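Hypothetical Thioesterase Protein SP_1851 (Streptococcus pneumoniae serotype 4, PDB 4XY5) is a hypothetical thioesterase of the hotdog-fold superfamily, probably hydrolysing thioester substrates such as acyl-coenzyme A compounds, as PaaI-type relatives do. Local coordinates at residues I12-N17 with G47-T52; T31-N36 with K83-L88. The protein carries 1 engineered substitution. One frame throughout, in Å; residues are numbered along the deposited sequence.

Contact 1. Residues I12-N17 with G47-T52; sequences ISAFEN and GGYLFT
Ile12 and Ala14 pack from the short strand 12-14 against Tyr49 and Thr52, a buried strand-on-helix contact at the subunit interface, on the first turns of the helix that the hotdog sheet wraps around. The axes run 8.0 Å apart at 22°, and Ala14 and Tyr49 have the nearest CA atoms, 5.7 Å apart. Ala14 CB meets Thr52 CG2 at 3.7 Å and, obliquely to the ring, Tyr49 CD1 at 3.9 Å. The Thr52 methyl lies anti to its backbone N (OG1 chi1 -64°), directing CG2 to Ala14 while OG1 bonds Gly48 O at 2.9 Å, a carbonyl that Thr52 N reaches from the opposite face. Two carbonyls approach ring edges: Ser13 O lies near the Tyr49 plane, 3.3 Å from CD1; Thr52 O, in the Phe15 plane, is a long 3.8 Å from CE2. Ile12 CG2 reaches Tyr49 CB at 4.2 Å. Strand 12-14 pairs antiparallel with a strand of the second subunit, and Phe51 stacks on Phe51 of that subunit. The fit rests mainly on apolar contact, with Ser13 O close to the Tyr49 ring edge; Gly48 O holds the Thr52 hydroxyl within the helix, and a weak hydrogen bond joins it to Thr52 OG1 of the second subunit.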
loop_
_atom_site.group_PDB
_atom_site.type_symbol
_atom_site.label_atom_id
_atom_site.label_comp_id
_atom_site.label_asym_id
_atom_site.label_seq_id
_atom_site.Cartn_x
_atom_site.Cartn_y
_atom_site.Cartn_z
ATOM N N ILE A 12 9.050 -21.699 3.551
ATOM C CA ILE A 12 9.097 -20.918 2.327
ATOM C C ILE A 12 10.438 -20.210 2.326
ATOM O O ILE A 12 10.760 -19.504 3.275
ATOM C CB ILE A 12 7.934 -19.909 2.265
ATOM C CG1 ILE A 12 6.604 -20.666 2.260
ATOM C CG2 ILE A 12 8.051 -19.001 1.042
ATOM C CD1 ILE A 12 5.574 -20.069 3.181
ATOM N N SER A 13 11.240 -20.425 1.290
ATOM C CA SER A 13 12.588 -19.906 1.282
ATOM C C SER A 13 12.829 -19.028 0.052
ATOM O O SER A 13 12.182 -19.202 -0.972
ATOM C CB SER A 13 13.596 -21.064 1.327
ATOM O OG SER A 13 14.916 -20.563 1.387
ATOM N N ALA A 14 13.756 -18.085 0.170
ATOM C CA ALA A 14 14.090 -17.186 -0.938
ATOM C C ALA A 14 15.593 -16.999 -1.025
ATOM O O ALA A 14 16.252 -16.865 0.002
ATOM C CB ALA A 14 13.393 -15.830 -0.755
ATOM N N PHE A 15 16.124 -16.981 -2.248
ATOM C CA PHE A 15 17.566 -16.875 -2.514
ATOM C C PHE A 15 18.384 -18.109 -2.132
ATOM O O PHE A 15 19.498 -17.990 -1.616
ATOM C CB PHE A 15 18.159 -15.649 -1.828
ATOM C CG PHE A 15 17.587 -14.341 -2.336
ATOM C CD1 PHE A 15 18.027 -13.808 -3.539
ATOM C CD2 PHE A 15 16.602 -13.675 -1.623
ATOM C CE1 PHE A 15 17.505 -12.617 -4.025
ATOM C CE2 PHE A 15 16.073 -12.480 -2.095
ATOM C CZ PHE A 15 16.522 -11.951 -3.295
ATOM N N GLU A 16 17.847 -19.285 -2.420
ATOM C CA GLU A 16 18.646 -20.505 -2.365
ATOM C C GLU A 16 19.653 -20.507 -3.513
ATOM O O GLU A 16 20.704 -21.149 -3.436
ATOM C CB GLU A 16 17.745 -21.736 -2.411
ATOM C CG GLU A 16 16.867 -21.845 -1.176
ATOM C CD GLU A 16 16.224 -23.205 -1.001
ATOM O OE1 GLU A 16 15.736 -23.476 0.116
ATOM O OE2 GLU A 16 16.193 -23.993 -1.972
ATOM N N ASN A 17 19.318 -19.767 -4.567
ATOM C CA ASN A 17 20.235 -19.481 -5.668
ATOM C C ASN A 17 19.981 -18.049 -6.106
ATOM O O ASN A 17 18.872 -17.558 -5.941
ATOM C CB ASN A 17 20.028 -20.435 -6.848
ATOM C CG ASN A 17 18.703 -20.209 -7.565
ATOM O OD1 ASN A 17 18.587 -19.333 -8.445
ATOM N ND2 ASN A 17 17.689 -20.997 -7.195
ATOM N N GLY A 47 3.509 -15.692 -2.639
ATOM C CA GLY A 47 3.519 -14.238 -2.595
ATOM C C GLY A 47 4.568 -13.700 -1.642
ATOM O O GLY A 47 5.111 -12.618 -1.849
ATOM N N GLY A 48 4.851 -14.449 -0.583
ATOM C CA GLY A 48 5.884 -14.056 0.362
ATOM C C GLY A 48 7.281 -14.211 -0.215
ATOM O O GLY A 48 8.173 -13.404 0.041
ATOM N N TYR A 49 7.479 -15.275 -0.979
ATOM C CA TYR A 49 8.728 -15.469 -1.708
ATOM C C TYR A 49 8.979 -14.312 -2.660
ATOM O O TYR A 49 10.059 -13.711 -2.651
ATOM C CB TYR A 49 8.690 -16.805 -2.471
ATOM C CG TYR A 49 9.669 -16.947 -3.624
ATOM C CD1 TYR A 49 10.979 -17.359 -3.412
ATOM C CD2 TYR A 49 9.256 -16.718 -4.937
ATOM C CE1 TYR A 49 11.867 -17.501 -4.482
ATOM C CE2 TYR A 49 10.127 -16.862 -6.001
ATOM C CZ TYR A 49 11.425 -17.255 -5.770
ATOM O OH TYR A 49 12.292 -17.394 -6.833
ATOM N N LEU A 50 7.975 -13.972 -3.462
ATOM C CA LEU A 50 8.119 -12.876 -4.418
ATOM C C LEU A 50 8.397 -11.562 -3.692
ATOM O O LEU A 50 9.244 -10.797 -4.110
ATOM C CB LEU A 50 6.858 -12.731 -5.285
ATOM C CG LEU A 50 6.554 -13.913 -6.214
ATOM C CD1 LEU A 50 5.197 -13.687 -6.887
ATOM C CD2 LEU A 50 7.653 -14.014 -7.237
ATOM N N PHE A 51 7.683 -11.311 -2.601
ATOM C CA PHE A 51 7.935 -10.094 -1.828
ATOM C C PHE A 51 9.359 -10.077 -1.299
ATOM O O PHE A 51 10.037 -9.042 -1.313
ATOM C CB PHE A 51 6.956 -9.971 -0.664
ATOM C CG PHE A 51 7.164 -8.734 0.175
ATOM C CD1 PHE A 51 6.450 -7.577 -0.081
ATOM C CD2 PHE A 51 8.079 -8.737 1.229
ATOM C CE1 PHE A 51 6.633 -6.442 0.701
ATOM C CE2 PHE A 51 8.277 -7.624 2.004
ATOM C CZ PHE A 51 7.550 -6.458 1.746
ATOM N N THR A 52 9.818 -11.220 -0.797
ATOM C CA THR A 52 11.135 -11.249 -0.200
ATOM C C THR A 52 12.215 -10.977 -1.259
ATOM O O THR A 52 13.196 -10.287 -0.982
ATOM C CB THR A 52 11.387 -12.600 0.523
ATOM O OG1 THR A 52 10.462 -12.718 1.623
ATOM C CG2 THR A 52 12.824 -12.687 1.063
#

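Contact 2. Residues T31-N36 with K83-L88; sequences TTKVVN and KLDDVL
Val34 fills the tight part of this contact, where the C-terminal end of strand 27-33 runs on into a loop beside the type II turn Lys83-Asp86. Its CG2 lies 3.6 Å from Leu88 CD1, and its CB is 3.3 Å from Lys83 O. With CG1 anti to the backbone N (chi1 -177°) and facing the Lys83 carbonyl, CG2 faces Leu88. Thr32 and Leu88 form an antiparallel hydrogen-bonded pair: Leu88 N gives Thr32 O a 2.8 Å bond, nearly straight at 169°, and Thr32 N returns one to Leu88 O, bent to 143°. Val34 N to Asp86 O, 2.9 Å, and Asp85 N to Val34 O, 3.0 Å, continue backbone bonding beyond the last bridge, Lys33 with Val87, into the turn, although Asp85 N stands above the Val34 carbonyl plane. Asp86 OD2 accepts Lys83 N at 2.8 Å from above the carboxylate plane, adding to the turn-closing bond, Asp86 N to Lys83 O. On the looser side, exposed Lys33 and Asp85 lie side by side, Lys33 NZ and Asp85 OD2 4.3 Å apart, beyond a salt bridge. Backbone bonds fix the register and Val34 packs on Leu88 on the side that Tyr49 and Leu53 cover, while the charged pair probably adds only weak attraction.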
loop_
_atom_site.group_PDB
_atom_site.type_symbol
_atom_site.label_atom_id
_atom_site.label_comp_id
_atom_site.label_asym_id
_atom_site.label_seq_id
_atom_site.Cartn_x
_atom_site.Cartn_y
_atom_site.Cartn_z
ATOM N N THR A 31 19.086 -11.988 -10.634
ATOM C CA THR A 31 18.278 -13.063 -11.194
ATOM C C THR A 31 18.238 -14.260 -10.236
ATOM O O THR A 31 19.126 -14.432 -9.399
ATOM C CB THR A 31 18.788 -13.513 -12.574
ATOM O OG1 THR A 31 20.102 -14.064 -12.447
ATOM C CG2 THR A 31 18.808 -12.332 -13.543
ATOM N N THR A 32 17.182 -15.058 -10.336
ATOM C CA THR A 32 17.030 -16.214 -9.461
ATOM C C THR A 32 16.093 -17.213 -10.118
ATOM O O THR A 32 15.208 -16.833 -10.885
ATOM C CB THR A 32 16.492 -15.819 -8.057
ATOM O OG1 THR A 32 16.556 -16.953 -7.185
ATOM C CG2 THR A 32 15.047 -15.317 -8.118
ATOM N N LYS A 33 16.297 -18.494 -9.830
ATOM C CA LYS A 33 15.454 -19.529 -10.408
ATOM C C LYS A 33 14.459 -20.035 -9.384
ATOM O O LYS A 33 14.850 -20.379 -8.271
ATOM C CB LYS A 33 16.286 -20.709 -10.922
ATOM C CG LYS A 33 15.454 -21.663 -11.777
ATOM C CD LYS A 33 16.277 -22.826 -12.297
ATOM C CE LYS A 33 16.745 -23.704 -11.166
ATOM N NZ LYS A 33 17.461 -24.902 -11.679
ATOM N N VAL A 34 13.187 -20.087 -9.777
ATOM C CA VAL A 34 12.117 -20.569 -8.906
ATOM C C VAL A 34 12.299 -22.071 -8.667
ATOM O O VAL A 34 12.463 -22.846 -9.611
ATOM C CB VAL A 34 10.730 -20.287 -9.510
ATOM C CG1 VAL A 34 9.622 -20.726 -8.569
ATOM C CG2 VAL A 34 10.582 -18.800 -9.833
ATOM N N VAL A 35 12.299 -22.470 -7.398
ATOM C CA VAL A 35 12.500 -23.867 -7.036
ATOM C C VAL A 35 11.358 -24.314 -6.127
ATOM O O VAL A 35 10.440 -23.527 -5.840
ATOM C CB VAL A 35 13.875 -24.089 -6.355
ATOM C CG1 VAL A 35 14.996 -23.923 -7.377
ATOM C CG2 VAL A 35 14.076 -23.130 -5.190
ATOM N N ASN A 36 11.374 -25.566 -5.685
ATOM C CA ASN A 36 10.232 -26.069 -4.922
ATOM C C ASN A 36 9.975 -25.288 -3.639
ATOM O O ASN A 36 8.827 -25.097 -3.245
ATOM C CB ASN A 36 10.409 -27.558 -4.570
ATOM C CG ASN A 36 9.148 -28.160 -3.951
ATOM O OD1 ASN A 36 8.150 -28.374 -4.643
ATOM N ND2 ASN A 36 9.186 -28.428 -2.655
ATOM N N LYS A 83 6.309 -19.589 -11.842
ATOM C CA LYS A 83 6.200 -21.050 -11.886
ATOM C C LYS A 83 7.543 -21.725 -11.636
ATOM O O LYS A 83 8.590 -21.113 -11.817
ATOM C CB LYS A 83 5.648 -21.506 -13.240
ATOM C CG LYS A 83 4.407 -20.763 -13.706
ATOM C CD LYS A 83 3.176 -21.114 -12.885
ATOM C CE LYS A 83 2.906 -22.609 -12.896
ATOM N NZ LYS A 83 1.730 -22.974 -12.049
ATOM N N LEU A 84 7.511 -22.992 -11.229
ATOM C CA LEU A 84 8.740 -23.763 -11.078
ATOM C C LEU A 84 9.628 -23.632 -12.324
ATOM O O LEU A 84 9.133 -23.703 -13.446
ATOM C CB LEU A 84 8.412 -25.236 -10.803
ATOM C CG LEU A 84 9.620 -26.137 -10.515
ATOM C CD1 LEU A 84 10.296 -25.729 -9.211
ATOM C CD2 LEU A 84 9.222 -27.605 -10.491
ATOM N N ASP A 85 10.915 -23.375 -12.091
ATOM C CA ASP A 85 11.959 -23.262 -13.116
ATOM C C ASP A 85 11.944 -21.934 -13.889
ATOM O O ASP A 85 12.815 -21.717 -14.735
ATOM C CB ASP A 85 11.896 -24.442 -14.108
ATOM C CG ASP A 85 12.393 -25.761 -13.496
ATOM O OD1 ASP A 85 11.733 -26.802 -13.706
ATOM O OD2 ASP A 85 13.447 -25.769 -12.826
ATOM N N ASP A 86 10.989 -21.045 -13.602
ATOM C CA ASP A 86 11.070 -19.683 -14.133
ATOM C C ASP A 86 12.389 -19.071 -13.701
ATOM O O ASP A 86 12.860 -19.326 -12.597
ATOM C CB ASP A 86 9.925 -18.787 -13.632
ATOM C CG ASP A 86 8.627 -18.984 -14.390
ATOM O OD1 ASP A 86 8.611 -19.719 -15.404
ATOM O OD2 ASP A 86 7.612 -18.379 -13.967
ATOM N N VAL A 87 12.993 -18.266 -14.569
ATOM C CA VAL A 87 14.079 -17.407 -14.139
ATOM C C VAL A 87 13.477 -16.020 -13.959
ATOM O O VAL A 87 12.888 -15.469 -14.891
ATOM C CB VAL A 87 15.234 -17.375 -15.146
ATOM C CG1 VAL A 87 16.295 -16.351 -14.718
ATOM C CG2 VAL A 87 15.832 -18.762 -15.271
ATOM N N LEU A 88 13.579 -15.499 -12.740
ATOM C CA LEU A 88 13.010 -14.199 -12.410
ATOM C C LEU A 88 14.094 -13.145 -12.382
ATOM O O LEU A 88 15.124 -13.317 -11.729
ATOM C CB LEU A 88 12.300 -14.253 -11.054
ATOM C CG LEU A 88 11.193 -15.290 -10.941
ATOM C CD1 LEU A 88 10.492 -15.198 -9.579
ATOM C CD2 LEU A 88 10.210 -15.124 -12.081
#

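Overall arrangement
Contact 1 is buried at every touching residue, whereas contact 2 is buried at Thr32, Val34, Asp86 and Leu88 and exposed at Lys33 and at Lys83-Asp85. Their centres lie about 10 Å apart, and the Tyr49 side chain joins them: Tyr49 OH sits 3.7 Å from both Thr32 CG2 and Val34 CG2, so the helix that contact 1 holds against strand 12-14 also covers the Thr32, Val34 and Leu88 side of contact 2. Asn17 adds probable hydrogen bonds, through its O to Thr32 OG1 and its OD1 to Lys33 N. Chemistry follows place: side-chain packing at the interface with the second subunit in 12-17 with 47-52, and backbone pairing within the sheet in 31-36 with 83-88, which no other subunit touches.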